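PDB 3JR7: EDD domain protein, DegV family from Ruminococcus gnavus, which is of unknown function but probably binds lipids such as fatty acids. Local coordinates for residues Tyr112-Val116 and His132-Ser136; Asp246-Ala250 and Ile294-Val298; Ala234-Ala238 and Leu266-Phe271; Pro85-Met89 and Leu117-Tyr122. All coordinates share one frame; numbering follows the deposited sequence.

Interaction 1: Tyr112-Val116 and His132-Ser136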
loop_
_atom_site.group_PDB
_atom_site.type_symbol
_atom_site.label_atom_id
_atom_site.label_comp_id
_atom_site.label_asym_id
_atom_site.label_seq_id
_atom_site.Cartn_x
_atom_site.Cartn_y
_atom_site.Cartn_z
ATOM N N TYR A 112 -8.850 0.002 7.996
ATOM C CA TYR A 112 -9.930 -0.921 7.600
ATOM C C TYR A 112 -11.152 -0.801 8.536
ATOM O O TYR A 112 -12.256 -0.525 8.100
ATOM C CB TYR A 112 -9.487 -2.379 7.597
ATOM C CG TYR A 112 -10.619 -3.323 7.208
ATOM C CD1 TYR A 112 -11.087 -3.383 5.889
ATOM C CD2 TYR A 112 -11.208 -4.145 8.140
ATOM C CE1 TYR A 112 -12.148 -4.224 5.529
ATOM C CE2 TYR A 112 -12.282 -5.001 7.785
ATOM C CZ TYR A 112 -12.742 -5.019 6.496
ATOM O OH TYR A 112 -13.784 -5.856 6.162
ATOM N N ASN A 113 -10.944 -1.013 9.818
ATOM C CA ASN A 113 -12.077 -0.918 10.767
ATOM C C ASN A 113 -12.817 0.436 10.763
ATOM O O ASN A 113 -14.074 0.528 10.882
ATOM C CB ASN A 113 -11.577 -1.271 12.155
ATOM C CG ASN A 113 -11.344 -2.752 12.323
ATOM O OD1 ASN A 113 -11.768 -3.576 11.501
ATOM N ND2 ASN A 113 -10.681 -3.105 13.408
ATOM N N SER A 114 -12.035 1.493 10.598
ATOM C CA SER A 114 -12.561 2.820 10.485
ATOM C C SER A 114 -13.457 3.023 9.265
ATOM O O SER A 114 -14.546 3.592 9.387
ATOM C CB SER A 114 -11.423 3.787 10.467
ATOM O OG SER A 114 -11.902 5.067 10.449
ATOM N N ALA A 115 -12.991 2.534 8.117
ATOM C CA ALA A 115 -13.733 2.558 6.873
ATOM C C ALA A 115 -15.072 1.798 6.999
ATOM O O ALA A 115 -16.098 2.269 6.519
ATOM C CB ALA A 115 -12.895 1.964 5.732
ATOM N N VAL A 116 -15.039 0.641 7.669
ATOM C CA VAL A 116 -16.235 -0.160 7.928
ATOM C C VAL A 116 -17.235 0.577 8.839
ATOM O O VAL A 116 -18.451 0.630 8.569
ATOM C CB VAL A 116 -15.856 -1.570 8.476
ATOM C CG1 VAL A 116 -17.152 -2.380 9.007
ATOM C CG2 VAL A 116 -15.124 -2.377 7.399
ATOM N N HIS A 132 -18.385 -0.907 -0.519
ATOM C CA HIS A 132 -17.600 -2.068 -0.130
ATOM C C HIS A 132 -16.209 -1.652 0.267
ATOM O O HIS A 132 -15.522 -0.937 -0.480
ATOM C CB HIS A 132 -17.533 -3.134 -1.236
ATOM C CG HIS A 132 -16.845 -4.378 -0.783
ATOM N ND1 HIS A 132 -17.500 -5.362 -0.082
ATOM C CD2 HIS A 132 -15.534 -4.732 -0.795
ATOM C CE1 HIS A 132 -16.633 -6.308 0.252
ATOM N NE2 HIS A 132 -15.434 -5.945 -0.166
ATOM N N VAL A 133 -15.775 -2.109 1.446
ATOM C CA VAL A 133 -14.437 -1.846 1.950
ATOM C C VAL A 133 -13.527 -3.103 1.691
ATOM O O VAL A 133 -13.826 -4.201 2.200
ATOM C CB VAL A 133 -14.453 -1.521 3.444
ATOM C CG1 VAL A 133 -13.038 -1.224 3.919
ATOM C CG2 VAL A 133 -15.370 -0.311 3.727
ATOM N N PHE A 134 -12.458 -2.935 0.907
ATOM C CA PHE A 134 -11.489 -4.004 0.638
ATOM C C PHE A 134 -10.323 -3.867 1.650
ATOM O O PHE A 134 -9.652 -2.844 1.730
ATOM C CB PHE A 134 -10.927 -3.929 -0.783
ATOM C CG PHE A 134 -11.928 -4.095 -1.874
ATOM C CD1 PHE A 134 -12.378 -5.355 -2.236
ATOM C CD2 PHE A 134 -12.383 -2.995 -2.577
ATOM C CE1 PHE A 134 -13.327 -5.509 -3.253
ATOM C CE2 PHE A 134 -13.304 -3.125 -3.586
ATOM C CZ PHE A 134 -13.786 -4.376 -3.933
ATOM N N ASN A 135 -10.137 -4.869 2.483
ATOM C CA ASN A 135 -8.948 -4.973 3.301
ATOM C C ASN A 135 -7.875 -5.451 2.334
ATOM O O ASN A 135 -7.914 -6.586 1.914
ATOM C CB ASN A 135 -9.197 -6.033 4.384
ATOM C CG ASN A 135 -7.954 -6.445 5.131
ATOM O OD1 ASN A 135 -6.895 -5.838 4.984
ATOM N ND2 ASN A 135 -8.084 -7.483 5.966
ATOM N N SER A 136 -6.890 -4.627 2.017
ATOM C CA SER A 136 -5.856 -5.019 1.065
ATOM C C SER A 136 -4.993 -6.175 1.528
ATOM O O SER A 136 -4.437 -6.778 0.709
ATOM C CB SER A 136 -4.896 -3.868 0.739
ATOM O OG SER A 136 -4.101 -3.511 1.847
HETATM O O HOH W 1 -15.197 -5.418 3.887
#

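Interaction 2: Asp246-Ala250 and Ile294-Val298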
loop_
_atom_site.group_PDB
_atom_site.type_symbol
_atom_site.label_atom_id
_atom_site.label_comp_id
_atom_site.label_asym_id
_atom_site.label_seq_id
_atom_site.Cartn_x
_atom_site.Cartn_y
_atom_site.Cartn_z
ATOM N N ASP A 246 -0.892 -12.048 -16.703
ATOM C CA ASP A 246 -2.166 -11.384 -16.431
ATOM C C ASP A 246 -2.006 -10.209 -15.462
ATOM O O ASP A 246 -3.014 -9.548 -15.124
ATOM C CB ASP A 246 -3.169 -12.371 -15.807
ATOM C CG ASP A 246 -3.475 -13.567 -16.701
ATOM O OD1 ASP A 246 -3.416 -13.401 -17.950
ATOM O OD2 ASP A 246 -3.764 -14.675 -16.148
ATOM N N LYS A 247 -0.784 -9.936 -14.995
ATOM C CA LYS A 247 -0.649 -9.079 -13.840
ATOM C C LYS A 247 0.225 -7.860 -14.084
ATOM O O LYS A 247 1.113 -7.870 -14.931
ATOM C CB LYS A 247 -0.128 -9.899 -12.640
ATOM C CG LYS A 247 -1.009 -11.103 -12.431
ATOM C CD LYS A 247 -0.684 -11.907 -11.248
ATOM C CE LYS A 247 -1.817 -12.928 -11.009
ATOM N NZ LYS A 247 -1.460 -13.870 -9.913
ATOM N N ILE A 248 -0.062 -6.811 -13.322
ATOM C CA ILE A 248 0.730 -5.609 -13.329
ATOM C C ILE A 248 1.636 -5.702 -12.097
ATOM O O ILE A 248 1.196 -6.086 -11.003
ATOM C CB ILE A 248 -0.170 -4.358 -13.284
ATOM C CG1 ILE A 248 -1.113 -4.345 -14.503
ATOM C CG2 ILE A 248 0.665 -3.101 -13.189
ATOM C CD1 ILE A 248 -1.962 -3.023 -14.657
ATOM N N LEU A 249 2.920 -5.403 -12.279
ATOM C CA LEU A 249 3.843 -5.401 -11.177
ATOM C C LEU A 249 4.110 -3.958 -10.760
ATOM O O LEU A 249 4.300 -3.085 -11.588
ATOM C CB LEU A 249 5.138 -6.128 -11.557
ATOM C CG LEU A 249 6.120 -6.225 -10.393
ATOM C CD1 LEU A 249 6.713 -7.663 -10.274
ATOM C CD2 LEU A 249 7.171 -5.156 -10.575
ATOM N N ALA A 250 4.113 -3.711 -9.466
ATOM C CA ALA A 250 4.320 -2.383 -8.943
ATOM C C ALA A 250 5.492 -2.364 -8.017
ATOM O O ALA A 250 5.713 -3.298 -7.223
ATOM C CB ALA A 250 3.041 -1.839 -8.226
ATOM N N ILE A 294 12.430 -0.364 -0.475
ATOM C CA ILE A 294 11.874 -0.861 -1.718
ATOM C C ILE A 294 10.739 -1.821 -1.356
ATOM O O ILE A 294 10.902 -2.708 -0.519
ATOM C CB ILE A 294 12.907 -1.620 -2.532
ATOM C CG1 ILE A 294 13.982 -0.675 -3.041
ATOM C CG2 ILE A 294 12.243 -2.296 -3.735
ATOM C CD1 ILE A 294 13.469 0.269 -4.204
ATOM N N ILE A 295 9.594 -1.616 -1.989
ATOM C CA ILE A 295 8.432 -2.465 -1.837
ATOM C C ILE A 295 8.045 -2.982 -3.217
ATOM O O ILE A 295 7.947 -2.199 -4.175
ATOM C CB ILE A 295 7.256 -1.642 -1.242
ATOM C CG1 ILE A 295 7.639 -1.081 0.140
ATOM C CG2 ILE A 295 5.950 -2.505 -1.184
ATOM C CD1 ILE A 295 6.857 0.143 0.500
ATOM N N VAL A 296 7.786 -4.275 -3.322
ATOM C CA VAL A 296 7.315 -4.869 -4.557
ATOM C C VAL A 296 6.028 -5.659 -4.369
ATOM O O VAL A 296 5.905 -6.436 -3.413
ATOM C CB VAL A 296 8.365 -5.850 -5.134
ATOM C CG1 VAL A 296 7.857 -6.484 -6.411
ATOM C CG2 VAL A 296 9.776 -5.119 -5.330
ATOM N N VAL A 297 5.086 -5.463 -5.288
ATOM C CA VAL A 297 3.835 -6.198 -5.304
ATOM C C VAL A 297 3.495 -6.683 -6.700
ATOM O O VAL A 297 3.615 -5.934 -7.656
ATOM C CB VAL A 297 2.652 -5.313 -4.797
ATOM C CG1 VAL A 297 1.348 -6.094 -4.831
ATOM C CG2 VAL A 297 2.917 -4.844 -3.373
ATOM N N VAL A 298 3.021 -7.936 -6.796
ATOM C CA VAL A 298 2.399 -8.460 -8.005
ATOM C C VAL A 298 1.288 -9.547 -7.661
ATOM O O VAL A 298 1.416 -10.170 -6.535
ATOM C CB VAL A 298 3.472 -9.014 -8.964
ATOM C CG1 VAL A 298 4.228 -10.230 -8.354
ATOM C CG2 VAL A 298 2.877 -9.306 -10.349
#

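Interaction 3: Ala234-Ala238 and Leu266-Phe271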
loop_
_atom_site.group_PDB
_atom_site.type_symbol
_atom_site.label_atom_id
_atom_site.label_comp_id
_atom_site.label_asym_id
_atom_site.label_seq_id
_atom_site.Cartn_x
_atom_site.Cartn_y
_atom_site.Cartn_z
ATOM N N ALA A 234 13.910 -10.637 -5.536
ATOM C CA ALA A 234 13.495 -11.023 -6.907
ATOM C C ALA A 234 13.201 -12.501 -7.026
ATOM O O ALA A 234 12.222 -12.860 -7.642
ATOM C CB ALA A 234 14.552 -10.611 -7.982
ATOM N N ASP A 235 14.053 -13.350 -6.457
ATOM C CA ASP A 235 13.820 -14.775 -6.468
ATOM C C ASP A 235 12.538 -15.098 -5.691
ATOM O O ASP A 235 11.767 -15.933 -6.161
ATOM C CB ASP A 235 14.979 -15.577 -5.885
ATOM C CG ASP A 235 16.240 -15.488 -6.723
ATOM O OD1 ASP A 235 16.157 -15.249 -7.942
ATOM O OD2 ASP A 235 17.339 -15.670 -6.140
ATOM N N CYS A 236 12.323 -14.483 -4.519
ATOM C CA CYS A 236 11.109 -14.786 -3.733
ATOM C C CYS A 236 9.858 -14.443 -4.518
ATOM O O CYS A 236 8.890 -15.233 -4.572
ATOM C CB CYS A 236 11.077 -14.029 -2.442
ATOM S SG CYS A 236 12.267 -14.563 -1.232
ATOM N N VAL A 237 9.863 -13.280 -5.148
ATOM C CA VAL A 237 8.705 -12.839 -5.922
ATOM C C VAL A 237 8.457 -13.845 -7.029
ATOM O O VAL A 237 7.317 -14.300 -7.240
ATOM C CB VAL A 237 8.917 -11.464 -6.556
ATOM C CG1 VAL A 237 7.708 -11.096 -7.382
ATOM C CG2 VAL A 237 9.246 -10.404 -5.477
ATOM N N ALA A 238 9.542 -14.231 -7.694
ATOM C CA ALA A 238 9.454 -15.155 -8.817
ATOM C C ALA A 238 8.962 -16.550 -8.405
ATOM O O ALA A 238 8.219 -17.194 -9.154
ATOM C CB ALA A 238 10.796 -15.240 -9.565
ATOM N N LEU A 266 15.859 -6.978 -12.497
ATOM C CA LEU A 266 15.982 -8.335 -11.973
ATOM C C LEU A 266 14.690 -9.127 -12.122
ATOM O O LEU A 266 14.715 -10.302 -12.404
ATOM C CB LEU A 266 16.367 -8.332 -10.475
ATOM C CG LEU A 266 17.754 -7.774 -10.119
ATOM C CD1 LEU A 266 17.857 -7.482 -8.591
ATOM C CD2 LEU A 266 18.805 -8.758 -10.569
ATOM N N LEU A 267 13.559 -8.495 -11.865
ATOM C CA LEU A 267 12.276 -9.193 -11.947
ATOM C C LEU A 267 11.975 -9.582 -13.372
ATOM O O LEU A 267 11.482 -10.664 -13.626
ATOM C CB LEU A 267 11.144 -8.326 -11.372
ATOM C CG LEU A 267 11.254 -8.161 -9.866
ATOM C CD1 LEU A 267 10.451 -6.944 -9.371
ATOM C CD2 LEU A 267 10.866 -9.451 -9.070
ATOM N N LYS A 268 12.271 -8.680 -14.287
ATOM C CA LYS A 268 12.052 -8.933 -15.709
ATOM C C LYS A 268 12.893 -10.081 -16.266
ATOM O O LYS A 268 12.496 -10.735 -17.213
ATOM C CB LYS A 268 12.361 -7.682 -16.486
ATOM C CG LYS A 268 12.007 -7.759 -17.937
ATOM C CD LYS A 268 12.010 -6.354 -18.558
ATOM C CE LYS A 268 11.087 -6.267 -19.755
ATOM N NZ LYS A 268 11.672 -6.872 -20.948
ATOM N N GLU A 269 14.047 -10.325 -15.672
ATOM C CA GLU A 269 14.838 -11.470 -16.023
ATOM C C GLU A 269 14.171 -12.797 -15.604
ATOM O O GLU A 269 14.499 -13.863 -16.165
ATOM C CB GLU A 269 16.218 -11.406 -15.356
ATOM C CG GLU A 269 17.129 -10.279 -15.739
ATOM C CD GLU A 269 18.467 -10.343 -14.994
ATOM O OE1 GLU A 269 18.517 -10.469 -13.727
ATOM O OE2 GLU A 269 19.484 -10.273 -15.697
ATOM N N ARG A 270 13.322 -12.742 -14.586
ATOM C CA ARG A 270 12.736 -13.911 -13.972
ATOM C C ARG A 270 11.320 -14.272 -14.447
ATOM O O ARG A 270 10.970 -15.403 -14.394
ATOM C CB ARG A 270 12.790 -13.808 -12.445
ATOM C CG ARG A 270 14.184 -13.694 -11.908
ATOM C CD ARG A 270 14.277 -13.143 -10.547
ATOM N NE ARG A 270 15.560 -13.494 -10.005
ATOM C CZ ARG A 270 16.705 -13.054 -10.479
ATOM N NH1 ARG A 270 17.808 -13.467 -9.950
ATOM N NH2 ARG A 270 16.733 -12.208 -11.480
ATOM N N PHE A 271 10.534 -13.304 -14.891
ATOM C CA PHE A 271 9.176 -13.569 -15.406
ATOM C C PHE A 271 8.634 -12.377 -16.175
ATOM O O PHE A 271 9.048 -11.232 -15.973
ATOM C CB PHE A 271 8.184 -13.948 -14.290
ATOM C CG PHE A 271 8.108 -12.944 -13.145
ATOM C CD1 PHE A 271 7.192 -11.885 -13.180
ATOM C CD2 PHE A 271 8.932 -13.077 -12.052
ATOM C CE1 PHE A 271 7.090 -10.971 -12.125
ATOM C CE2 PHE A 271 8.857 -12.184 -10.981
ATOM C CZ PHE A 271 7.956 -11.109 -11.027
#

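Interaction 4: Pro85-Met89 and Leu117-Tyr122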
loop_
_atom_site.group_PDB
_atom_site.type_symbol
_atom_site.label_atom_id
_atom_site.label_comp_id
_atom_site.label_asym_id
_atom_site.label_seq_id
_atom_site.Cartn_x
_atom_site.Cartn_y
_atom_site.Cartn_z
ATOM N N PRO A 85 -13.649 7.438 11.274
ATOM C CA PRO A 85 -14.833 6.933 10.578
ATOM C C PRO A 85 -15.609 8.061 9.919
ATOM O O PRO A 85 -16.214 7.854 8.869
ATOM C CB PRO A 85 -15.648 6.286 11.690
ATOM C CG PRO A 85 -14.563 5.853 12.695
ATOM C CD PRO A 85 -13.543 6.923 12.646
ATOM N N GLU A 86 -15.558 9.253 10.510
ATOM C CA GLU A 86 -16.343 10.361 10.015
ATOM C C GLU A 86 -15.792 10.852 8.701
ATOM O O GLU A 86 -16.558 11.204 7.818
ATOM C CB GLU A 86 -16.377 11.500 11.037
ATOM C CG GLU A 86 -17.201 11.112 12.290
ATOM C CD GLU A 86 -16.475 10.122 13.250
ATOM O OE1 GLU A 86 -15.211 10.071 13.254
ATOM O OE2 GLU A 86 -17.197 9.439 14.040
ATOM N N ARG A 87 -14.464 10.872 8.570
ATOM C CA ARG A 87 -13.874 11.221 7.305
ATOM C C ARG A 87 -14.242 10.216 6.211
ATOM O O ARG A 87 -14.437 10.596 5.066
ATOM C CB ARG A 87 -12.362 11.284 7.386
ATOM C CG ARG A 87 -11.782 12.448 6.610
ATOM C CD ARG A 87 -11.297 13.555 7.585
ATOM N NE ARG A 87 -10.669 12.877 8.723
ATOM C CZ ARG A 87 -9.549 12.131 8.659
ATOM N NH1 ARG A 87 -8.856 11.999 7.497
ATOM N NH2 ARG A 87 -9.130 11.524 9.781
ATOM N N TYR A 88 -14.267 8.931 6.541
ATOM C CA TYR A 88 -14.633 7.941 5.533
ATOM C C TYR A 88 -16.087 8.139 5.127
ATOM O O TYR A 88 -16.430 8.146 3.933
ATOM C CB TYR A 88 -14.394 6.541 6.052
ATOM C CG TYR A 88 -12.990 6.013 5.852
ATOM C CD1 TYR A 88 -12.521 5.710 4.568
ATOM C CD2 TYR A 88 -12.173 5.693 6.951
ATOM C CE1 TYR A 88 -11.291 5.205 4.379
ATOM C CE2 TYR A 88 -10.925 5.117 6.760
ATOM C CZ TYR A 88 -10.501 4.903 5.462
ATOM O OH TYR A 88 -9.285 4.345 5.233
HETATM N N MSE A 89 -16.945 8.329 6.137
HETATM C CA MSE A 89 -18.369 8.573 5.848
HETATM C C MSE A 89 -18.575 9.719 4.880
HETATM O O MSE A 89 -19.332 9.603 3.915
HETATM C CB MSE A 89 -19.176 8.830 7.127
HETATM C CG MSE A 89 -20.682 8.944 6.838
HETATM SE SE MSE A 89 -21.673 9.705 8.335
HETATM C CE MSE A 89 -21.354 11.589 7.872
ATOM N N LEU A 117 -16.734 1.171 9.907
ATOM C CA LEU A 117 -17.574 1.925 10.824
ATOM C C LEU A 117 -18.141 3.150 10.076
ATOM O O LEU A 117 -19.302 3.533 10.269
ATOM C CB LEU A 117 -16.731 2.327 12.062
ATOM C CG LEU A 117 -17.421 2.787 13.303
ATOM C CD1 LEU A 117 -18.441 1.690 13.760
ATOM C CD2 LEU A 117 -16.333 3.049 14.386
ATOM N N GLY A 118 -17.332 3.771 9.219
ATOM C CA GLY A 118 -17.810 4.864 8.404
ATOM C C GLY A 118 -19.016 4.474 7.550
ATOM O O GLY A 118 -19.932 5.278 7.336
ATOM N N LYS A 119 -19.007 3.247 7.052
ATOM C CA LYS A 119 -20.143 2.730 6.297
ATOM C C LYS A 119 -21.385 2.562 7.205
ATOM O O LYS A 119 -22.518 2.878 6.807
ATOM C CB LYS A 119 -19.766 1.410 5.602
ATOM C CG LYS A 119 -20.932 0.711 5.001
ATOM C CD LYS A 119 -20.529 -0.577 4.335
ATOM C CE LYS A 119 -21.788 -1.279 3.805
ATOM N NZ LYS A 119 -21.497 -2.378 2.879
ATOM N N ASN A 120 -21.174 2.120 8.443
ATOM C CA ASN A 120 -22.301 1.983 9.378
ATOM C C ASN A 120 -22.919 3.351 9.672
ATOM O O ASN A 120 -24.144 3.514 9.623
ATOM C CB ASN A 120 -21.855 1.246 10.633
ATOM C CG ASN A 120 -21.506 -0.202 10.331
ATOM O OD1 ASN A 120 -21.996 -0.759 9.364
ATOM N ND2 ASN A 120 -20.637 -0.795 11.109
ATOM N N LEU A 121 -22.070 4.343 9.907
ATOM C CA LEU A 121 -22.519 5.708 10.152
ATOM C C LEU A 121 -23.242 6.234 8.919
ATOM O O LEU A 121 -24.325 6.842 9.031
ATOM C CB LEU A 121 -21.336 6.619 10.530
ATOM C CG LEU A 121 -20.602 6.243 11.834
ATOM C CD1 LEU A 121 -19.404 7.196 12.026
ATOM C CD2 LEU A 121 -21.592 6.258 13.041
ATOM N N TYR A 122 -22.661 6.015 7.743
ATOM C CA TYR A 122 -23.336 6.431 6.476
ATOM C C TYR A 122 -24.779 5.946 6.419
ATOM O O TYR A 122 -25.699 6.700 6.072
ATOM C CB TYR A 122 -22.584 5.934 5.202
ATOM C CG TYR A 122 -23.239 6.448 3.955
ATOM C CD1 TYR A 122 -22.877 7.670 3.412
ATOM C CD2 TYR A 122 -24.288 5.772 3.384
ATOM C CE1 TYR A 122 -23.536 8.182 2.303
ATOM C CE2 TYR A 122 -24.957 6.291 2.259
ATOM C CZ TYR A 122 -24.571 7.483 1.751
ATOM O OH TYR A 122 -25.251 8.000 0.684
#

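Interaction 1: Tyr112-Val116 and His132-Ser136
Y112, A115 and V116 of helix 111-126 pack on V133 and N135 of strand 130-135, a mainly apolar helix-on-sheet contact where the helix runs back over the strand that follows it. The two short segments are nearly antiparallel, at 172°, with axes 8.7 Å apart. V133 is at the centre of the packing. Its CG1 meets Y112 CD1 at 3.5 Å and the methyl of A115, CB to CG1, at 3.7 Å, while its CB faces V116 CG2 at 4.1 Å. The Y112 ring points down at the strand because its CG stands anti to the backbone N (chi1 179°). N135 then lays its CB over one face of that ring, a CH-pi contact of 4.0 Å from CB to the ring centroid. V116 CG2 covers the opposite face, toward the rim, so the ring is held between the two. The N135 amide is turned 40° from the ring plane, and its OD1 accepts from the backbone N of R137 and of A106. No direct hydrogen bond joins the segments. Instead one water bridges them, 2.7 Å from Y112 OH and donating to V133 O at a notably short 2.5 Å. F134 faces the other side of the sheet, toward helices 141-155 and 160-173, whereas A115 also touches V101 and T103 of strand 98-103. Strand 98-103, helix 111-126 and strand 130-135, with the two strands paired in parallel, form a beta-alpha-beta crossover, the repeating unit of an alpha/beta layered domain.

Interaction 2: Asp246-Ala250 and Ile294-Val298
A250 and V297 form an antiparallel hydrogen-bonded pair in the six-stranded mixed sheet, joining strand 248-253 to the C-terminal strand 294-297. Both backbone bonds are nearly straight: A250 N to V297 O is 2.9 Å at 177°, and V297 N to A250 O is 3.0 Å at 172°. Two CA-H...O contacts flank them, from L249 CA to V297 O (3.6 Å) and from V296 CA to A250 O (3.5 Å), so each of these carbonyls is met by an N-H and a CA-H.

Apolar contacts gather on the face that carries L249, V296 and V298. L249 CD1 reaches V298 CB at 3.7 Å and, less closely, V296 CG1 at 4.2 Å. With CG1 set between the backbone N and the carbonyl carbon (chi1 64°), V298 CG2 is left anti to the N and reaches K247 CB at 3.8 Å. The extended K247 chain ends on the carbonyl of V242. The A250 and V297 side chains lie on the other face, against L145 of helix 141-155; I295 belongs to the pocket holding the bound PG6 molecule, a polyether probably from the crystallisation liquor.

The backbone polar groups of V297 are paired with A250 and the surrounding side chains are aliphatic, which suits a strand buried within the sheet.

Interaction 3: Ala234-Ala238 and Leu266-Phe271
D235 of helix 226-240 and R270 of segment 266-271 form a salt bridge at the solvent-facing edge of an otherwise apolar helix pair. R270 approaches side-on and gives two N-H groups to the single atom OD1: NE at 2.8 Å and 162°, and NH1 at 3.2 Å with a more bent bond. OD1 lies in the guanidinium plane, while both nitrogens meet it from the same face of the carboxylate, which is turned 30° against the guanidinium.

Beneath the charges, A234 CB sits over one face of the guanidinium and touches R270 CD at 3.6 Å; A234 CB also meets L266 CB at 3.8 Å. Deeper in, L267 CD2 lies against V237 CB at 3.8 Å, and F271 CZ meets V237 CG1 at 3.7 Å, with A238 beside the same ring. F271 CG stands between its backbone N and carbonyl carbon (chi1 54°), which turns the ring toward V237.

In the second shell, R270 NH2 donates to L266 O at 2.9 Å and makes a weak bond to E269 OE1, fixing the rotation of the guanidinium. L267 and F271 both continue onto L249 of strand 248-253.

D235, with a weaker contribution from E269, probably balances the charge of R270, while L266 O satisfies a further N-H, and this polar edge closes over an aliphatic and aromatic interior.

Interaction 4: Pro85-Met89 and Leu117-Tyr122
P85 and M89 of helix 85-92, the latter modelled as selenomethionine, supply most of the apolar packing against L117, L121 and Y122 of helix 111-126. The P85 ring lies alongside L117, pointing the same way, with CG to CD2 at 3.7 Å; its CB meets L121 CD1 at 3.9 Å. M89 takes the other end of the contact. With CG anti to the backbone N (chi1 -174°), its side chain runs out across helix 111-126 and crosses L121 at about a right angle, SE to L121 CB at 3.8 Å, while M89 CG rests 3.9 Å from Y122 CB.

Helix-to-helix closeness comes from G118. Its CA lies 3.4 Å from P85 O, and the short helix axes approach to 7.7 Å at a crossing angle of -61°. The absence of a side chain there lets backbone meet backbone. Helix 111-126 is the crossover helix of the beta-alpha-beta unit 98-103/111-126/130-135, and helix 85-92 packs beside it on the same face of the sheet, where the Y88 ring turns to V101 and T103.

Polar groups contribute little across the contact, and no hydrogen bond crosses it. G118 O accepts from Y122 N within its own helix and lies 3.6 Å from M89 CB. E86 bends at chi2 so that OE2 comes to 3.7 Å from L121 CD1, at the solvent-facing edge. Y88 OH is hydrogen-bonded to S111 OG.

In the fold
The contacts fall into two groups on the two sheets of the chain. Interactions 1 and 4 share helix 111-126 and touch where S114 and A115 meet P85 and Y88: one face of the helix lies on the strand, another on helix 85-92. Interactions 2 and 3 also touch, through L249 and V296 on L267, L249 on F271 and V298 on V237, so helices 226-240 and 257-270 cover the face of the sheet that carries L249, V296 and V298. That sheet pairing is the most buried and relies on backbone bonds. Interactions 1, 3 and 4 are partly buried: 1 adds a water bridge, 3 a surface salt bridge, 4 close glycine packing. Interactions 3 and 4 lie farthest apart, with centres about 40 Å from each other.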